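Local structure of Ras-associated and pleckstrin homology domains-containing protein 1 (Homo sapiens, 4GN1) at residues 50-62 against 184-196. The protein mediates localized membrane signals, is implicated in regulating lamellipodial dynamics, targets EVL and VASP to the leading edge and binds RAC1 through its Ras-associating and PH domains. Sequence-based numbering, arbitrary orientation.
Sequences VETVSELQMERIF and NVYYGQDYRNKYK. With MLI (malonate ion), chain E.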
loop_
_atom_site.group_PDB
_atom_site.type_symbol
_atom_site.label_atom_id
_atom_site.label_comp_id
_atom_site.label_asym_id
_atom_site.label_seq_id
_atom_site.Cartn_x
_atom_site.Cartn_y
_atom_site.Cartn_z
ATOM N N VAL A 50 -0.068 10.705 -2.846
ATOM C CA VAL A 50 1.037 9.815 -2.599
ATOM C C VAL A 50 2.014 10.547 -1.683
ATOM O O VAL A 50 2.288 11.739 -1.901
ATOM C CB VAL A 50 1.717 9.496 -3.948
ATOM C CG1 VAL A 50 2.945 8.621 -3.756
ATOM C CG2 VAL A 50 0.722 8.875 -4.929
ATOM N N GLU A 51 2.529 9.859 -0.659
ATOM C CA GLU A 51 3.623 10.428 0.157
ATOM C C GLU A 51 4.917 9.689 -0.118
ATOM O O GLU A 51 4.891 8.469 -0.330
ATOM C CB GLU A 51 3.296 10.451 1.672
ATOM C CG GLU A 51 3.289 9.105 2.394
ATOM C CD GLU A 51 2.950 9.205 3.877
ATOM O OE1 GLU A 51 2.464 8.215 4.441
ATOM O OE2 GLU A 51 3.146 10.262 4.498
ATOM N N THR A 52 6.031 10.417 -0.173
ATOM C CA THR A 52 7.319 9.759 -0.158
ATOM C C THR A 52 7.867 9.846 1.263
ATOM O O THR A 52 7.611 10.840 1.962
ATOM C CB THR A 52 8.355 10.370 -1.146
ATOM O OG1 THR A 52 8.735 11.688 -0.708
ATOM C CG2 THR A 52 7.842 10.377 -2.604
ATOM N N VAL A 53 8.565 8.797 1.705
ATOM C CA VAL A 53 9.367 8.874 2.923
ATOM C C VAL A 53 10.798 9.018 2.458
ATOM O O VAL A 53 11.408 8.084 1.936
ATOM C CB VAL A 53 9.166 7.679 3.868
ATOM C CG1 VAL A 53 10.019 7.855 5.110
ATOM C CG2 VAL A 53 7.699 7.580 4.282
ATOM N N SER A 54 11.305 10.237 2.607
ATOM C CA SER A 54 12.509 10.676 1.924
ATOM C C SER A 54 13.793 10.007 2.417
ATOM O O SER A 54 14.654 9.678 1.614
ATOM C CB SER A 54 12.633 12.189 2.038
ATOM O OG SER A 54 13.530 12.653 1.058
ATOM N N GLU A 55 13.916 9.819 3.730
ATOM C CA GLU A 55 15.033 9.110 4.346
ATOM C C GLU A 55 15.191 7.664 3.902
ATOM O O GLU A 55 16.269 7.065 4.066
ATOM C CB GLU A 55 14.849 9.112 5.857
ATOM C CG GLU A 55 15.635 10.199 6.562
ATOM C CD GLU A 55 17.131 9.985 6.407
ATOM O OE1 GLU A 55 17.676 9.029 7.003
ATOM O OE2 GLU A 55 17.761 10.765 5.672
ATOM N N LEU A 56 14.115 7.098 3.360
ATOM C CA LEU A 56 14.013 5.672 3.145
ATOM C C LEU A 56 13.661 5.340 1.711
ATOM O O LEU A 56 13.473 4.165 1.374
ATOM C CB LEU A 56 12.941 5.107 4.059
ATOM C CG LEU A 56 13.236 5.092 5.565
ATOM C CD1 LEU A 56 12.005 4.663 6.366
ATOM C CD2 LEU A 56 14.457 4.226 5.900
ATOM N N GLN A 57 13.549 6.376 0.879
ATOM C CA GLN A 57 13.359 6.223 -0.560
ATOM C C GLN A 57 12.213 5.246 -0.910
ATOM O O GLN A 57 12.379 4.295 -1.668
ATOM C CB GLN A 57 14.691 5.837 -1.229
ATOM C CG GLN A 57 14.871 6.343 -2.652
ATOM C CD GLN A 57 16.218 5.946 -3.255
ATOM O OE1 GLN A 57 17.254 6.517 -2.912
ATOM N NE2 GLN A 57 16.206 4.965 -4.156
ATOM N N MET A 58 11.042 5.499 -0.353
ATOM C CA MET A 58 9.886 4.672 -0.646
ATOM C C MET A 58 8.623 5.540 -0.696
ATOM O O MET A 58 8.668 6.738 -0.405
ATOM C CB MET A 58 9.773 3.553 0.410
ATOM C CG MET A 58 9.593 4.094 1.816
ATOM S SD MET A 58 9.484 2.852 3.109
ATOM C CE MET A 58 11.222 2.543 3.403
ATOM N N GLU A 59 7.485 4.960 -1.050
ATOM C CA GLU A 59 6.295 5.787 -1.165
ATOM C C GLU A 59 5.029 4.976 -0.992
ATOM O O GLU A 59 5.028 3.781 -1.269
ATOM C CB GLU A 59 6.272 6.477 -2.527
ATOM C CG GLU A 59 6.059 5.506 -3.670
ATOM C CD GLU A 59 5.831 6.179 -5.012
ATOM O OE1 GLU A 59 6.415 7.281 -5.250
ATOM O OE2 GLU A 59 5.077 5.565 -5.829
ATOM N N ARG A 60 3.948 5.608 -0.538
ATOM C CA ARG A 60 2.668 4.922 -0.538
ATOM C C ARG A 60 1.546 5.823 -0.991
ATOM O O ARG A 60 1.599 7.056 -0.824
ATOM C CB ARG A 60 2.351 4.308 0.838
ATOM C CG ARG A 60 2.126 5.271 2.000
ATOM C CD ARG A 60 1.673 4.527 3.284
ATOM N NE ARG A 60 1.126 5.451 4.280
ATOM C CZ ARG A 60 -0.181 5.572 4.561
ATOM N NH1 ARG A 60 -1.094 4.818 3.950
ATOM N NH2 ARG A 60 -0.586 6.455 5.467
ATOM N N ILE A 61 0.539 5.204 -1.585
ATOM C CA ILE A 61 -0.701 5.883 -1.873
ATOM C C ILE A 61 -1.547 5.805 -0.609
ATOM O O ILE A 61 -1.826 4.721 -0.119
ATOM C CB ILE A 61 -1.431 5.212 -3.043
ATOM C CG1 ILE A 61 -0.530 5.168 -4.269
ATOM C CG2 ILE A 61 -2.770 5.904 -3.340
ATOM C CD1 ILE A 61 -0.782 3.973 -5.167
ATOM N N PHE A 62 -1.906 6.959 -0.055
ATOM C CA PHE A 62 -2.795 7.020 1.103
ATOM C C PHE A 62 -4.093 6.359 0.738
ATOM O O PHE A 62 -4.504 6.445 -0.419
ATOM C CB PHE A 62 -3.135 8.468 1.436
ATOM C CG PHE A 62 -2.018 9.231 2.053
ATOM C CD1 PHE A 62 -1.573 8.925 3.323
ATOM C CD2 PHE A 62 -1.419 10.266 1.370
ATOM C CE1 PHE A 62 -0.549 9.637 3.905
ATOM C CE2 PHE A 62 -0.396 10.994 1.953
ATOM C CZ PHE A 62 0.031 10.682 3.224
ATOM N N ASN A 184 2.093 0.481 7.952
ATOM C CA ASN A 184 1.676 0.812 6.618
ATOM C C ASN A 184 2.550 0.032 5.644
ATOM O O ASN A 184 3.592 -0.498 6.030
ATOM C CB ASN A 184 1.820 2.315 6.395
ATOM C CG ASN A 184 0.856 3.119 7.233
ATOM O OD1 ASN A 184 -0.216 2.631 7.610
ATOM N ND2 ASN A 184 1.215 4.363 7.519
ATOM N N VAL A 185 2.124 -0.048 4.394
ATOM C CA VAL A 185 2.867 -0.755 3.387
ATOM C C VAL A 185 3.222 0.264 2.318
ATOM O O VAL A 185 2.426 1.142 2.011
ATOM C CB VAL A 185 2.115 -2.028 2.856
ATOM C CG1 VAL A 185 0.753 -1.717 2.239
ATOM C CG2 VAL A 185 2.963 -2.760 1.839
ATOM N N TYR A 186 4.430 0.162 1.785
ATOM C CA TYR A 186 4.962 1.152 0.844
ATOM C C TYR A 186 5.547 0.397 -0.326
ATOM O O TYR A 186 5.801 -0.806 -0.217
ATOM C CB TYR A 186 6.074 1.975 1.509
ATOM C CG TYR A 186 5.681 2.580 2.849
ATOM C CD1 TYR A 186 5.479 1.771 3.964
ATOM C CD2 TYR A 186 5.506 3.967 2.997
ATOM C CE1 TYR A 186 5.106 2.307 5.169
ATOM C CE2 TYR A 186 5.124 4.517 4.214
ATOM C CZ TYR A 186 4.932 3.676 5.298
ATOM O OH TYR A 186 4.565 4.178 6.539
ATOM N N TYR A 187 5.756 1.099 -1.438
ATOM C CA TYR A 187 6.635 0.634 -2.515
ATOM C C TYR A 187 7.999 1.263 -2.358
ATOM O O TYR A 187 8.106 2.468 -2.131
ATOM C CB TYR A 187 6.104 1.040 -3.877
ATOM C CG TYR A 187 4.756 0.469 -4.235
ATOM C CD1 TYR A 187 4.618 -0.871 -4.621
ATOM C CD2 TYR A 187 3.608 1.275 -4.216
ATOM C CE1 TYR A 187 3.382 -1.388 -4.968
ATOM C CE2 TYR A 187 2.360 0.758 -4.566
ATOM C CZ TYR A 187 2.258 -0.571 -4.932
ATOM O OH TYR A 187 1.027 -1.092 -5.267
ATOM N N GLY A 188 9.045 0.453 -2.486
ATOM C CA GLY A 188 10.416 0.957 -2.517
ATOM C C GLY A 188 10.763 1.408 -3.920
ATOM O O GLY A 188 10.286 0.829 -4.899
ATOM N N GLN A 189 11.590 2.452 -4.008
ATOM C CA GLN A 189 11.990 3.034 -5.294
ATOM C C GLN A 189 13.438 2.754 -5.572
ATOM O O GLN A 189 14.316 3.253 -4.847
ATOM C CB GLN A 189 11.753 4.554 -5.319
ATOM C CG GLN A 189 10.285 4.950 -5.246
ATOM C CD GLN A 189 9.421 3.988 -6.052
ATOM O OE1 GLN A 189 9.648 3.771 -7.261
ATOM N NE2 GLN A 189 8.439 3.379 -5.382
ATOM N N ASP A 190 13.688 1.956 -6.611
ATOM C CA ASP A 190 15.046 1.699 -7.071
ATOM C C ASP A 190 15.886 0.981 -5.999
ATOM O O ASP A 190 17.045 1.311 -5.746
ATOM C CB ASP A 190 15.709 3.006 -7.527
ATOM C CG ASP A 190 17.044 2.771 -8.216
ATOM O OD1 ASP A 190 17.989 3.542 -7.945
ATOM O OD2 ASP A 190 17.161 1.793 -9.001
ATOM N N TYR A 191 15.283 -0.018 -5.373
ATOM C CA TYR A 191 15.942 -0.771 -4.314
ATOM C C TYR A 191 17.042 -1.681 -4.871
ATOM O O TYR A 191 17.972 -2.075 -4.149
ATOM C CB TYR A 191 14.897 -1.524 -3.469
ATOM C CG TYR A 191 14.288 -0.668 -2.369
ATOM C CD1 TYR A 191 14.471 0.714 -2.359
ATOM C CD2 TYR A 191 13.530 -1.243 -1.338
ATOM C CE1 TYR A 191 13.940 1.493 -1.347
ATOM C CE2 TYR A 191 12.978 -0.478 -0.334
ATOM C CZ TYR A 191 13.184 0.889 -0.333
ATOM O OH TYR A 191 12.653 1.679 0.664
ATOM N N ARG A 192 16.913 -2.002 -6.159
ATOM C CA ARG A 192 17.968 -2.630 -6.944
ATOM C C ARG A 192 19.326 -2.057 -6.592
ATOM O O ARG A 192 20.246 -2.781 -6.234
ATOM C CB ARG A 192 17.708 -2.372 -8.424
ATOM C CG ARG A 192 17.186 -3.572 -9.187
ATOM C CD ARG A 192 18.238 -4.656 -9.208
ATOM N NE ARG A 192 18.338 -5.242 -10.538
ATOM C CZ ARG A 192 19.132 -6.255 -10.866
ATOM N NH1 ARG A 192 19.925 -6.834 -9.965
ATOM N NH2 ARG A 192 19.131 -6.685 -12.113
ATOM N N ASN A 193 19.422 -0.736 -6.696
ATOM C CA ASN A 193 20.630 0.007 -6.393
ATOM C C ASN A 193 20.860 0.315 -4.898
ATOM O O ASN A 193 21.913 -0.019 -4.351
ATOM C CB ASN A 193 20.636 1.295 -7.205
ATOM C CG ASN A 193 20.741 1.048 -8.693
ATOM O OD1 ASN A 193 21.570 0.270 -9.154
ATOM N ND2 ASN A 193 19.910 1.735 -9.458
ATOM N N LYS A 194 19.881 0.944 -4.250
ATOM C CA LYS A 194 20.019 1.409 -2.866
ATOM C C LYS A 194 20.214 0.292 -1.828
ATOM O O LYS A 194 20.956 0.483 -0.864
ATOM C CB LYS A 194 18.859 2.359 -2.467
ATOM C CG LYS A 194 18.839 2.760 -0.990
ATOM C CD LYS A 194 18.073 4.042 -0.717
ATOM C CE LYS A 194 18.558 4.701 0.574
ATOM N NZ LYS A 194 20.046 4.868 0.638
ATOM N N TYR A 195 19.578 -0.861 -2.023
ATOM C CA TYR A 195 19.713 -1.976 -1.080
ATOM C C TYR A 195 20.213 -3.269 -1.708
ATOM O O TYR A 195 20.206 -4.330 -1.074
ATOM C CB TYR A 195 18.395 -2.212 -0.320
ATOM C CG TYR A 195 18.067 -1.113 0.672
ATOM C CD1 TYR A 195 18.870 -0.903 1.801
ATOM C CD2 TYR A 195 16.968 -0.268 0.478
ATOM C CE1 TYR A 195 18.583 0.110 2.709
ATOM C CE2 TYR A 195 16.668 0.756 1.382
ATOM C CZ TYR A 195 17.476 0.937 2.498
ATOM O OH TYR A 195 17.205 1.939 3.403
ATOM N N LYS A 196 20.648 -3.181 -2.958
ATOM C CA LYS A 196 21.141 -4.342 -3.734
ATOM C C LYS A 196 20.108 -5.474 -3.801
ATOM O O LYS A 196 20.443 -6.654 -3.757
ATOM C CB LYS A 196 22.526 -4.812 -3.238
ATOM C CG LYS A 196 23.597 -3.722 -3.245
ATOM C CD LYS A 196 23.444 -2.792 -4.448
ATOM C CE LYS A 196 24.672 -1.931 -4.721
ATOM N NZ LYS A 196 24.321 -0.793 -5.623
HETATM C C1 MLI E . 3.555 8.673 7.504
HETATM C C2 MLI E . 2.031 8.652 7.641
HETATM C C3 MLI E . 4.084 7.301 7.082
HETATM O O6 MLI E . 1.541 8.864 8.762
HETATM O O7 MLI E . 1.291 8.417 6.650
HETATM O O8 MLI E . 3.272 6.387 6.864
HETATM O O9 MLI E . 5.319 7.110 6.951
#
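Glu59 and Tyr187 form an antiparallel hydrogen-bonded pair that joins an edge of the Ras-associating domain to the PH domain, with Glu59 N to Tyr187 O and Tyr187 N to Glu59 O both 2.8 Å. Gln189 N extends the pairing to Gln57 O. Beyond the strands, the extended Gln57 side chain places NE2 2.6 Å from Gln189 O, which lies near its amide plane, while Lys194 CD packs against Gln57 OE1. The Tyr191 hydroxyl donates to Leu56 O (2.7 Å), meeting the carbonyl almost head-on. Gln57 and Met58 both face Val53, a G1 bulge in the 50-62 hairpin.

Apolar contacts converge on Tyr186. Arg60 CD sits over one ring face in a CH-pi contact, 4.0 Å from the centroid, and Met58 SD approaches obliquely in a Met-aromatic contact. Met58 bends at chi3 (84°), bringing CE 3.2 Å from Tyr191 OH.

The polar end gathers round a malonate, probably from the crystallisation liquor. Tyr186 OH (2.6 Å) and Asn184 ND2 donate to its O8, and Arg60 NH2 gives O7 a nearly straight bond (3.0 Å, 170°). Asn184 ND2 lies over one guanidinium face; Arg60 NE makes a weak salt-bridging bond to Glu51, and Glu66 pairs with NH1.

Strands 58-61 and 184-188 run at 125° to each other. Strand 47-53 continues the Ras-associating side toward strand 83-87, whereas strand 202-206 follows 184-188 in the PH domain, its Val204 touching Met58 and Tyr191; Tyr240 of helix 225-240 packs against Arg60 and Asn184.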